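Local coordinates for protein HTP-2 (PDB 4TZM) that binds a closure motif of its partner HTP-3 through a HORMA domain and probably thereby takes part in assembling the meiotic chromosome axis, at residues A[103-108]-A[127-132]. Sequence-based numbering, arbitrary orientation.
Sequences GFLKEI and MKFIYF
Y131 reaches across from strand 127-132 to L105, where the antiparallel hairpin of the HORMA-domain sheet begins and the two backbones have not yet closed up. Its hydroxyl gives a 2.6 Å hydrogen bond from OH to L105 O, lying in the carbonyl plane on a lone pair, with a C=O...donor angle of 125°. The phenol thus bridges a gap that the main chains themselves do not span. G103 CA sits over one face of the same ring, 3.9 Å from its centroid, a CH-pi contact. Glycine suits this place: it ends helix 84-102 as the C-prime residue of a Schellman motif, and at this positive phi a side chain would press on the preceding carbonyl O. A phenylalanine in place of Y131 would probably keep the ring over G103 but leave L105 O without its hydroxyl donor.

Next along, the F129 ring takes L105 CD2 obliquely at CE1 (3.8 Å), while I108 CG2 lies at its edge. With CG anti to the backbone N (chi1 -177°), L105 brings its CD2 methyl to this ring. These apolar residues suit a buried surface, covered by I46 and F50 of helix 35-56 and by A96 and A99 of helix 84-102.

E107 and K128, a non-hydrogen-bonded pair, run side by side on the other face; OE1 touches K128 CE at 3.3 Å, yet NZ is too far for a salt bridge, and OE2 is hydrogen-bonded to Y221 OH. K106 and E107 form a classic beta bulge opposite K200 of the neighbouring strand, and K106 O still accepts F129 N. Regular pairing follows at I108 and M127, which exchange two backbone bonds, I108 N to M127 O at 3.1 Å and M127 N to I108 O at 3.0 Å.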
loop_
_atom_site.group_PDB
_atom_site.type_symbol
_atom_site.label_atom_id
_atom_site.label_comp_id
_atom_site.label_asym_id
_atom_site.label_seq_id
_atom_site.Cartn_x
_atom_site.Cartn_y
_atom_site.Cartn_z
ATOM N N GLY A 103 3.061 -14.963 -0.730
ATOM C CA GLY A 103 2.343 -14.758 -1.976
ATOM C C GLY A 103 0.848 -14.988 -1.843
ATOM O O GLY A 103 0.200 -15.438 -2.787
ATOM N N PHE A 104 0.297 -14.659 -0.678
ATOM C CA PHE A 104 -1.086 -15.008 -0.362
ATOM C C PHE A 104 -2.030 -13.809 -0.352
ATOM O O PHE A 104 -3.249 -13.979 -0.288
ATOM C CB PHE A 104 -1.153 -15.715 0.995
ATOM C CG PHE A 104 -0.484 -17.061 1.016
ATOM C CD1 PHE A 104 -0.222 -17.748 -0.164
ATOM C CD2 PHE A 104 -0.125 -17.649 2.218
ATOM C CE1 PHE A 104 0.391 -18.991 -0.141
ATOM C CE2 PHE A 104 0.489 -18.890 2.248
ATOM C CZ PHE A 104 0.747 -19.561 1.068
ATOM N N LEU A 105 -1.473 -12.605 -0.414
ATOM C CA LEU A 105 -2.281 -11.389 -0.340
ATOM C C LEU A 105 -2.651 -10.857 -1.723
ATOM O O LEU A 105 -1.775 -10.525 -2.519
ATOM C CB LEU A 105 -1.543 -10.305 0.447
ATOM C CG LEU A 105 -2.350 -9.023 0.647
ATOM C CD1 LEU A 105 -3.525 -9.286 1.576
ATOM C CD2 LEU A 105 -1.470 -7.902 1.177
ATOM N N LYS A 106 -3.951 -10.767 -1.996
ATOM C CA LYS A 106 -4.450 -10.256 -3.274
ATOM C C LYS A 106 -4.638 -8.736 -3.242
ATOM O O LYS A 106 -4.171 -8.018 -4.132
ATOM C CB LYS A 106 -5.770 -10.947 -3.641
ATOM C CG LYS A 106 -6.491 -10.361 -4.850
ATOM C CD LYS A 106 -5.742 -10.618 -6.150
ATOM C CE LYS A 106 -6.534 -10.116 -7.355
ATOM N NZ LYS A 106 -6.853 -8.659 -7.269
ATOM N N GLU A 107 -5.314 -8.254 -2.205
ATOM C CA GLU A 107 -5.610 -6.836 -2.059
ATOM C C GLU A 107 -5.763 -6.454 -0.594
ATOM O O GLU A 107 -6.430 -7.155 0.161
ATOM C CB GLU A 107 -6.894 -6.475 -2.809
ATOM C CG GLU A 107 -7.392 -5.064 -2.522
ATOM C CD GLU A 107 -8.711 -4.739 -3.200
ATOM O OE1 GLU A 107 -9.177 -5.542 -4.037
ATOM O OE2 GLU A 107 -9.286 -3.674 -2.894
ATOM N N ILE A 108 -5.148 -5.348 -0.185
ATOM C CA ILE A 108 -5.468 -4.768 1.115
ATOM C C ILE A 108 -6.049 -3.371 0.920
ATOM O O ILE A 108 -5.490 -2.542 0.195
ATOM C CB ILE A 108 -4.244 -4.712 2.061
ATOM C CG1 ILE A 108 -4.620 -3.974 3.347
ATOM C CG2 ILE A 108 -3.048 -4.061 1.384
ATOM C CD1 ILE A 108 -3.557 -4.002 4.417
ATOM N N MET A 127 -4.912 -1.351 -2.456
ATOM C CA MET A 127 -3.629 -1.744 -3.025
ATOM C C MET A 127 -3.692 -3.206 -3.472
ATOM O O MET A 127 -3.699 -4.119 -2.646
ATOM C CB MET A 127 -2.498 -1.529 -2.012
ATOM C CG MET A 127 -1.099 -1.629 -2.614
ATOM S SD MET A 127 0.226 -1.138 -1.484
ATOM C CE MET A 127 -0.419 0.400 -0.836
ATOM N N LYS A 128 -3.751 -3.418 -4.784
ATOM C CA LYS A 128 -3.881 -4.760 -5.346
ATOM C C LYS A 128 -2.541 -5.267 -5.856
ATOM O O LYS A 128 -1.753 -4.508 -6.416
ATOM C CB LYS A 128 -4.912 -4.775 -6.476
ATOM C CG LYS A 128 -6.316 -4.384 -6.040
ATOM C CD LYS A 128 -7.248 -4.232 -7.233
ATOM C CE LYS A 128 -8.656 -3.861 -6.791
ATOM N NZ LYS A 128 -9.593 -3.703 -7.939
ATOM N N PHE A 129 -2.291 -6.558 -5.674
ATOM C CA PHE A 129 -0.966 -7.105 -5.928
ATOM C C PHE A 129 -0.925 -8.103 -7.088
ATOM O O PHE A 129 -1.929 -8.727 -7.435
ATOM C CB PHE A 129 -0.424 -7.751 -4.645
ATOM C CG PHE A 129 -0.140 -6.760 -3.547
ATOM C CD1 PHE A 129 -1.131 -6.389 -2.648
ATOM C CD2 PHE A 129 1.117 -6.184 -3.426
ATOM C CE1 PHE A 129 -0.871 -5.466 -1.645
ATOM C CE2 PHE A 129 1.385 -5.263 -2.426
ATOM C CZ PHE A 129 0.389 -4.904 -1.536
ATOM N N ILE A 130 0.250 -8.213 -7.700
ATOM C CA ILE A 130 0.521 -9.221 -8.713
ATOM C C ILE A 130 1.839 -9.883 -8.365
ATOM O O ILE A 130 2.809 -9.206 -8.026
ATOM C CB ILE A 130 0.605 -8.623 -10.134
ATOM C CG1 ILE A 130 -0.684 -7.883 -10.489
ATOM C CG2 ILE A 130 0.895 -9.715 -11.165
ATOM C CD1 ILE A 130 -0.620 -7.132 -11.801
ATOM N N TYR A 131 1.873 -11.207 -8.439
ATOM C CA TYR A 131 3.077 -11.948 -8.117
ATOM C C TYR A 131 3.707 -12.480 -9.398
ATOM O O TYR A 131 3.003 -12.911 -10.308
ATOM C CB TYR A 131 2.746 -13.072 -7.133
ATOM C CG TYR A 131 2.216 -12.534 -5.822
ATOM C CD1 TYR A 131 3.086 -12.106 -4.829
ATOM C CD2 TYR A 131 0.848 -12.418 -5.591
ATOM C CE1 TYR A 131 2.613 -11.596 -3.636
ATOM C CE2 TYR A 131 0.368 -11.906 -4.397
ATOM C CZ TYR A 131 1.257 -11.497 -3.423
ATOM O OH TYR A 131 0.795 -10.986 -2.228
ATOM N N PHE A 132 5.031 -12.410 -9.487
ATOM C CA PHE A 132 5.726 -12.892 -10.676
ATOM C C PHE A 132 6.619 -14.080 -10.360
ATOM O O PHE A 132 7.066 -14.266 -9.224
ATOM C CB PHE A 132 6.561 -11.780 -11.313
ATOM C CG PHE A 132 5.746 -10.655 -11.881
ATOM C CD1 PHE A 132 5.312 -9.617 -11.068
ATOM C CD2 PHE A 132 5.422 -10.625 -13.232
ATOM C CE1 PHE A 132 4.563 -8.573 -11.587
ATOM C CE2 PHE A 132 4.671 -9.584 -13.760
ATOM C CZ PHE A 132 4.242 -8.556 -12.935
HETATM O O HOH W 1 -4.269 -7.590 -9.095
#